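Rv1990c (MbcA) (Mycobacterium tuberculosis, PDB 6FKG) neutralises the NAD+ phosphorylase toxin MbcT of a type II toxin-antitoxin system by blocking access to the toxin's active site. Local coordinates at residues C[19-23]-C[24-28]; C[30-34]-C[35-39]; C[100-103]-C[104-108]. All coordinates share one frame; numbering follows the deposited sequence.

Contact 1 of 3, residues C[19-23]-C[24-28]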
loop_
_atom_site.group_PDB
_atom_site.type_symbol
_atom_site.label_atom_id
_atom_site.label_comp_id
_atom_site.label_asym_id
_atom_site.label_seq_id
_atom_site.Cartn_x
_atom_site.Cartn_y
_atom_site.Cartn_z
ATOM N N LEU C 19 -14.090 15.178 32.820
ATOM C CA LEU C 19 -15.092 14.751 31.850
ATOM C C LEU C 19 -15.958 13.614 32.404
ATOM O O LEU C 19 -17.014 13.305 31.862
ATOM C CB LEU C 19 -14.407 14.318 30.557
ATOM C CG LEU C 19 -15.219 13.833 29.355
ATOM C CD1 LEU C 19 -16.226 14.870 28.932
ATOM C CD2 LEU C 19 -14.253 13.512 28.201
ATOM N N GLY C 20 -15.500 12.992 33.484
ATOM C CA GLY C 20 -16.277 11.956 34.152
ATOM C C GLY C 20 -16.247 10.593 33.488
ATOM O O GLY C 20 -17.133 9.762 33.713
ATOM N N LEU C 21 -15.230 10.345 32.664
ATOM C CA LEU C 21 -15.103 9.045 32.026
ATOM C C LEU C 21 -14.796 7.956 33.047
ATOM O O LEU C 21 -14.122 8.194 34.049
ATOM C CB LEU C 21 -14.009 9.068 30.962
ATOM C CG LEU C 21 -14.217 10.096 29.844
ATOM C CD1 LEU C 21 -13.167 9.893 28.757
ATOM C CD2 LEU C 21 -15.625 10.036 29.269
ATOM N N THR C 22 -15.306 6.763 32.791
ATOM C CA THR C 22 -14.931 5.604 33.591
ATOM C C THR C 22 -13.649 5.025 33.017
ATOM O O THR C 22 -13.345 5.255 31.851
ATOM C CB THR C 22 -16.007 4.525 33.577
ATOM O OG1 THR C 22 -16.064 3.945 32.269
ATOM C CG2 THR C 22 -17.368 5.124 33.925
ATOM N N TYR C 23 -12.909 4.264 33.817
ATOM C CA TYR C 23 -11.687 3.639 33.306
ATOM C C TYR C 23 -12.015 2.584 32.242
ATOM O O TYR C 23 -11.186 2.273 31.395
ATOM C CB TYR C 23 -10.875 3.029 34.452
ATOM C CG TYR C 23 -10.186 4.075 35.306
ATOM C CD1 TYR C 23 -9.625 5.204 34.722
ATOM C CD2 TYR C 23 -10.121 3.953 36.686
ATOM C CE1 TYR C 23 -8.996 6.167 35.479
ATOM C CE2 TYR C 23 -9.491 4.919 37.460
ATOM C CZ TYR C 23 -8.927 6.022 36.843
ATOM O OH TYR C 23 -8.300 6.999 37.582
ATOM N N GLU C 24 -13.226 2.029 32.277
ATOM C CA GLU C 24 -13.628 1.116 31.215
ATOM C C GLU C 24 -13.788 1.868 29.906
ATOM O O GLU C 24 -13.368 1.377 28.853
ATOM C CB GLU C 24 -14.925 0.384 31.549
ATOM C CG GLU C 24 -14.790 -0.617 32.684
ATOM C CD GLU C 24 -14.624 0.085 34.016
ATOM O OE1 GLU C 24 -15.153 1.209 34.137
ATOM O OE2 GLU C 24 -13.941 -0.449 34.912
ATOM N N GLU C 25 -14.390 3.055 29.962
ATOM C CA GLU C 25 -14.537 3.879 28.760
ATOM C C GLU C 25 -13.181 4.297 28.234
ATOM O O GLU C 25 -12.924 4.222 27.038
ATOM C CB GLU C 25 -15.381 5.125 29.030
ATOM C CG GLU C 25 -16.873 4.833 29.084
ATOM C CD GLU C 25 -17.648 5.923 29.810
ATOM O OE1 GLU C 25 -17.013 6.752 30.500
ATOM O OE2 GLU C 25 -18.890 5.945 29.689
ATOM N N VAL C 26 -12.315 4.745 29.134
ATOM C CA VAL C 26 -10.977 5.152 28.717
ATOM C C VAL C 26 -10.225 3.967 28.140
ATOM O O VAL C 26 -9.608 4.081 27.090
ATOM C CB VAL C 26 -10.164 5.754 29.866
ATOM C CG1 VAL C 26 -8.784 6.166 29.356
ATOM C CG2 VAL C 26 -10.892 6.972 30.442
ATOM N N GLY C 27 -10.270 2.836 28.837
ATOM C CA GLY C 27 -9.641 1.621 28.357
ATOM C C GLY C 27 -10.029 1.258 26.933
ATOM O O GLY C 27 -9.185 0.878 26.129
ATOM N N ASP C 28 -11.313 1.383 26.615
ATOM C CA ASP C 28 -11.780 1.095 25.265
ATOM C C ASP C 28 -11.229 2.070 24.237
ATOM O O ASP C 28 -11.015 1.696 23.092
ATOM C CB ASP C 28 -13.312 1.094 25.221
ATOM C CG ASP C 28 -13.911 -0.108 25.943
ATOM O OD1 ASP C 28 -13.204 -1.135 26.074
ATOM O OD2 ASP C 28 -15.082 -0.030 26.379
HETATM O O HOH W 1 -18.674 8.294 32.204
#
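Thr22 and Glu25 trade hydrogen bonds in a capping box at the start of helix 23-30, a worked example of how side chains supply the hydrogen-bond partners that a preceding turn would have given. Thr22 OG1, set between the backbone N and the carbonyl carbon (chi1 69°), accepts from Glu25 N at 3.0 Å. In return, Thr22 N donates to Glu25 OE1 at 2.9 Å, nearly straight but reaching the oxygen from above the carboxylate plane. Beyond its CG the glutamate chain is extended, which carries its carboxylate back along the N-terminal turn.

The packed side lies beneath the box. Leu21, just before the cap, and Val26, four residues after it, form a hydrophobic staple, their side chains crossing at about a right angle with Leu21 CB 3.8 Å from Val26 CG2. Ile16 of helix 7-19 and Leu58 of helix 52-65 touch both residues, joining the staple to the core of the helical bundle. Val26 CG2 also sits 3.3 Å from Thr22 O, the carbonyl that receives Val26 N and begins the regular helical bonding.

The outer side is looser. Glu24, bent at chi2, turns back over the cap, but its OE1 lies 3.4 Å from Thr22 OG1, at best a weak bond. Solvent also reaches the glutamate of the box: a water lies 2.6 Å from Gly20 O, just past the end of helix 7-19, and 2.8 Å from Glu25 OE1.

Contact 2 of 3, residues C[30-34]-C[35-39]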
loop_
_atom_site.group_PDB
_atom_site.type_symbol
_atom_site.label_atom_id
_atom_site.label_comp_id
_atom_site.label_asym_id
_atom_site.label_seq_id
_atom_site.Cartn_x
_atom_site.Cartn_y
_atom_site.Cartn_z
ATOM N N VAL C 30 -8.237 3.729 24.537
ATOM C CA VAL C 30 -6.772 3.708 24.463
ATOM C C VAL C 30 -6.212 2.301 24.391
ATOM O O VAL C 30 -5.003 2.103 24.538
ATOM C CB VAL C 30 -6.125 4.439 25.666
ATOM C CG1 VAL C 30 -6.705 5.842 25.784
ATOM C CG2 VAL C 30 -6.333 3.659 26.967
ATOM N N ASP C 31 -7.095 1.330 24.167
ATOM C CA ASP C 31 -6.686 -0.070 24.020
ATOM C C ASP C 31 -5.925 -0.587 25.242
ATOM O O ASP C 31 -4.829 -1.142 25.121
ATOM C CB ASP C 31 -5.836 -0.230 22.754
ATOM C CG ASP C 31 -5.624 -1.680 22.367
ATOM O OD1 ASP C 31 -6.399 -2.536 22.836
ATOM O OD2 ASP C 31 -4.677 -1.957 21.601
ATOM N N ALA C 32 -6.514 -0.418 26.424
ATOM C CA ALA C 32 -5.902 -0.917 27.657
ATOM C C ALA C 32 -6.972 -1.490 28.563
ATOM O O ALA C 32 -8.139 -1.184 28.399
ATOM C CB ALA C 32 -5.147 0.194 28.377
ATOM N N SER C 33 -6.571 -2.312 29.524
ATOM C CA SER C 33 -7.507 -2.750 30.556
ATOM C C SER C 33 -7.827 -1.559 31.438
ATOM O O SER C 33 -7.031 -0.609 31.515
ATOM C CB SER C 33 -6.911 -3.882 31.392
ATOM O OG SER C 33 -5.799 -3.398 32.132
ATOM N N PRO C 34 -8.985 -1.592 32.107
ATOM C CA PRO C 34 -9.328 -0.540 33.072
ATOM C C PRO C 34 -8.292 -0.415 34.196
ATOM O O PRO C 34 -7.976 0.707 34.605
ATOM C CB PRO C 34 -10.686 -0.999 33.617
ATOM C CG PRO C 34 -11.272 -1.800 32.504
ATOM C CD PRO C 34 -10.109 -2.523 31.883
ATOM N N ARG C 35 -7.761 -1.540 34.677
ATOM C CA ARG C 35 -6.746 -1.488 35.724
ATOM C C ARG C 35 -5.480 -0.782 35.235
ATOM O O ARG C 35 -4.863 -0.015 35.975
ATOM C CB ARG C 35 -6.381 -2.884 36.227
ATOM C CG ARG C 35 -5.317 -2.836 37.321
ATOM C CD ARG C 35 -5.145 -4.156 38.058
ATOM N NE ARG C 35 -4.628 -5.208 37.193
ATOM C CZ ARG C 35 -3.338 -5.501 37.056
ATOM N NH1 ARG C 35 -2.417 -4.820 37.731
ATOM N NH2 ARG C 35 -2.968 -6.480 36.240
ATOM N N SER C 36 -5.094 -1.043 33.989
ATOM C CA SER C 36 -3.912 -0.395 33.423
ATOM C C SER C 36 -4.091 1.125 33.328
ATOM O O SER C 36 -3.145 1.889 33.566
ATOM C CB SER C 36 -3.588 -0.992 32.051
ATOM O OG SER C 36 -3.119 -2.329 32.198
ATOM N N VAL C 37 -5.298 1.571 32.991
ATOM C CA VAL C 37 -5.566 3.010 32.922
ATOM C C VAL C 37 -5.528 3.626 34.319
ATOM O O VAL C 37 -4.952 4.699 34.521
ATOM C CB VAL C 37 -6.928 3.308 32.256
ATOM C CG1 VAL C 37 -7.277 4.793 32.377
ATOM C CG2 VAL C 37 -6.905 2.880 30.800
ATOM N N ALA C 38 -6.142 2.940 35.281
ATOM C CA ALA C 38 -6.178 3.426 36.655
ATOM C C ALA C 38 -4.767 3.567 37.216
ATOM O O ALA C 38 -4.451 4.573 37.851
ATOM C CB ALA C 38 -7.015 2.497 37.548
ATOM N N ARG C 39 -3.929 2.564 36.969
ATOM C CA ARG C 39 -2.544 2.570 37.441
ATOM C C ARG C 39 -1.705 3.646 36.747
ATOM O O ARG C 39 -0.940 4.355 37.405
ATOM C CB ARG C 39 -1.894 1.199 37.241
ATOM C CG ARG C 39 -2.369 0.153 38.248
ATOM C CD ARG C 39 -1.628 -1.186 38.094
ATOM N NE ARG C 39 -0.175 -1.049 38.180
ATOM C CZ ARG C 39 0.516 -0.990 39.318
ATOM N NH1 ARG C 39 -0.106 -1.046 40.490
ATOM N NH2 ARG C 39 1.835 -0.862 39.284
HETATM O O HOH W 2 -3.691 -3.145 29.593
#
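Ser33 and Ser36 meet hydroxyl to hydroxyl at the N terminus of helix 34-41, where Ser33 holds the N-cap position after the short turn from helix 23-30; the pair of helices is consistent with a helix-turn-helix of the Xre type. By hydrogen bonding, Ser33 OG and Ser36 OG are joined at 2.9 Å. Ser33 reaches this partner because its OG stands between the backbone N and the carbonyl carbon (chi1 66°), while Ser36 OG lies beside its own N. The backbone takes over with Val37 N bonded to Ser33 O and Ala38 N to Pro34 O.

Apolar contact closes the inner side. Val37 CG2 receives Ala32 CB and Val30 CG2, each at 4.0 Å, and the Ala32-Val37 pair across the cap makes a hydrophobic staple. Tyr23 and Val26 of helix 23-30 also pack on Val37.

Charge pairing reaches across to the toxin. Arg35 pairs with Asp119 of the MbcT chain, and Arg39 with Glu111 of that same chain.

A water bridges the two serines: it accepts from Ser33 N at 3.0 Å and is hydrogen-bonded to Ser36 OG at 2.8 Å.

Contact 3 of 3, residues C[100-103]-C[104-108]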
loop_
_atom_site.group_PDB
_atom_site.type_symbol
_atom_site.label_atom_id
_atom_site.label_comp_id
_atom_site.label_asym_id
_atom_site.label_seq_id
_atom_site.Cartn_x
_atom_site.Cartn_y
_atom_site.Cartn_z
ATOM N N GLN C 100 -7.854 14.660 15.649
ATOM C CA GLN C 100 -7.714 15.997 15.071
ATOM C C GLN C 100 -9.052 16.473 14.519
ATOM O O GLN C 100 -9.402 17.643 14.662
ATOM C CB GLN C 100 -6.634 16.018 13.986
ATOM C CG GLN C 100 -5.222 16.135 14.535
ATOM C CD GLN C 100 -4.910 17.541 15.043
ATOM O OE1 GLN C 100 -5.729 18.458 14.924
ATOM N NE2 GLN C 100 -3.717 17.717 15.597
ATOM N N ARG C 101 -9.810 15.555 13.920
ATOM C CA ARG C 101 -11.123 15.908 13.377
ATOM C C ARG C 101 -12.064 16.313 14.494
ATOM O O ARG C 101 -12.883 17.225 14.340
ATOM C CB ARG C 101 -11.729 14.732 12.590
ATOM C CG ARG C 101 -13.123 15.027 11.998
ATOM C CD ARG C 101 -13.020 15.452 10.547
ATOM N NE ARG C 101 -14.279 15.926 9.968
ATOM C CZ ARG C 101 -15.305 15.146 9.623
ATOM N NH1 ARG C 101 -15.253 13.825 9.813
ATOM N NH2 ARG C 101 -16.402 15.692 9.100
ATOM N N VAL C 102 -11.970 15.607 15.618
ATOM C CA VAL C 102 -12.786 15.931 16.785
ATOM C C VAL C 102 -12.439 17.321 17.333
ATOM O O VAL C 102 -13.320 18.112 17.663
ATOM C CB VAL C 102 -12.612 14.872 17.897
ATOM C CG1 VAL C 102 -13.470 15.230 19.104
ATOM C CG2 VAL C 102 -12.959 13.475 17.362
ATOM N N LEU C 103 -11.148 17.622 17.448
ATOM C CA LEU C 103 -10.719 18.958 17.867
ATOM C C LEU C 103 -11.203 20.037 16.899
ATOM O O LEU C 103 -11.567 21.147 17.323
ATOM C CB LEU C 103 -9.190 19.032 17.982
ATOM C CG LEU C 103 -8.568 18.179 19.099
ATOM C CD1 LEU C 103 -7.036 18.349 19.114
ATOM C CD2 LEU C 103 -9.178 18.545 20.459
ATOM N N ALA C 104 -11.193 19.723 15.605
ATOM C CA ALA C 104 -11.654 20.681 14.605
ATOM C C ALA C 104 -13.156 20.941 14.780
ATOM O O ALA C 104 -13.602 22.104 14.743
ATOM C CB ALA C 104 -11.332 20.186 13.176
ATOM N N LEU C 105 -13.938 19.881 14.997
ATOM C CA LEU C 105 -15.372 20.070 15.271
ATOM C C LEU C 105 -15.591 20.937 16.536
ATOM O O LEU C 105 -16.409 21.848 16.533
ATOM C CB LEU C 105 -16.091 18.717 15.416
ATOM C CG LEU C 105 -17.557 18.789 15.885
ATOM C CD1 LEU C 105 -18.374 19.717 15.004
ATOM C CD2 LEU C 105 -18.200 17.403 15.923
ATOM N N ILE C 106 -14.837 20.684 17.602
ATOM C CA ILE C 106 -14.966 21.483 18.827
ATOM C C ILE C 106 -14.652 22.958 18.562
ATOM O O ILE C 106 -15.345 23.863 19.046
ATOM C CB ILE C 106 -14.069 20.899 19.942
ATOM C CG1 ILE C 106 -14.650 19.552 20.390
ATOM C CG2 ILE C 106 -13.915 21.868 21.118
ATOM C CD1 ILE C 106 -13.663 18.685 21.208
ATOM N N ASP C 107 -13.637 23.215 17.749
ATOM C CA ASP C 107 -13.324 24.593 17.366
ATOM C C ASP C 107 -14.469 25.257 16.597
ATOM O O ASP C 107 -14.783 26.425 16.828
ATOM C CB ASP C 107 -12.051 24.628 16.520
ATOM C CG ASP C 107 -10.823 24.865 17.347
ATOM O OD1 ASP C 107 -10.919 25.626 18.331
ATOM O OD2 ASP C 107 -9.761 24.306 17.004
ATOM N N ALA C 108 -15.099 24.506 15.695
ATOM C CA ALA C 108 -16.255 25.017 14.962
ATOM C C ALA C 108 -17.416 25.306 15.919
ATOM O O ALA C 108 -18.087 26.319 15.792
ATOM C CB ALA C 108 -16.687 24.031 13.847
#
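The carboxylate of Asp107 has Leu103 O above one of its faces, well off centre, with OD2 3.7 Å from that carbonyl oxygen. Its two oxygens serve the toxin: OD2 forms a salt bridge with Arg43 NE of one MbcT chain, and OD1 with Arg33 NH2 of the same chain. The guanidinium of Arg101, six residues earlier, instead pairs with Glu86 of its own chain, while its side chain also packs on Phe44 of that MbcT chain.

Between these groups runs the regular i to i+4 ladder of helix 99-110, in the C-terminal toxin-binding domain; Asp107 N bonds to Leu103 O at 3.0 Å. On the inward side Val102 CG1 meets Ile106 CD1 at 4.0 Å, the two side chains crossing obliquely. Ile106 CG1, beside its own backbone N (chi1 -69°), lies 3.4 Å from Val102 O. Trp77 of helix 71-78 touches both of these residues, and helix 52-65 supports them through Val61 and Leu65.

The inward face is thus apolar, while the MbcT face mixes apolar packing, Leu105 and Ala108 on Phe44, with a single carboxylate. Two arginines around the buried Asp107 would be expected to favour its ionised form, making it a charged link within the complex.

From the N terminus, the chain leaves helix 7-19, and contact 1 closes the turn into helix 23-30. Contact 2 closes the next turn, into helix 34-41. The three contacts follow in series, with no nesting or crossing. The first two touch: Gly27 O and Ala32 N are 3.0 Å apart in a probable hydrogen bond, and the ring of Tyr23 packs against Ala38. Contact 3, within helix 99-110, lies on the opposite side of the chain's centre, its own centre about 20 Å from that of contact 1 and 26 Å from that of contact 2. Helix 52-65 connects the two regions, and contacts 2 and 3 both meet MbcT.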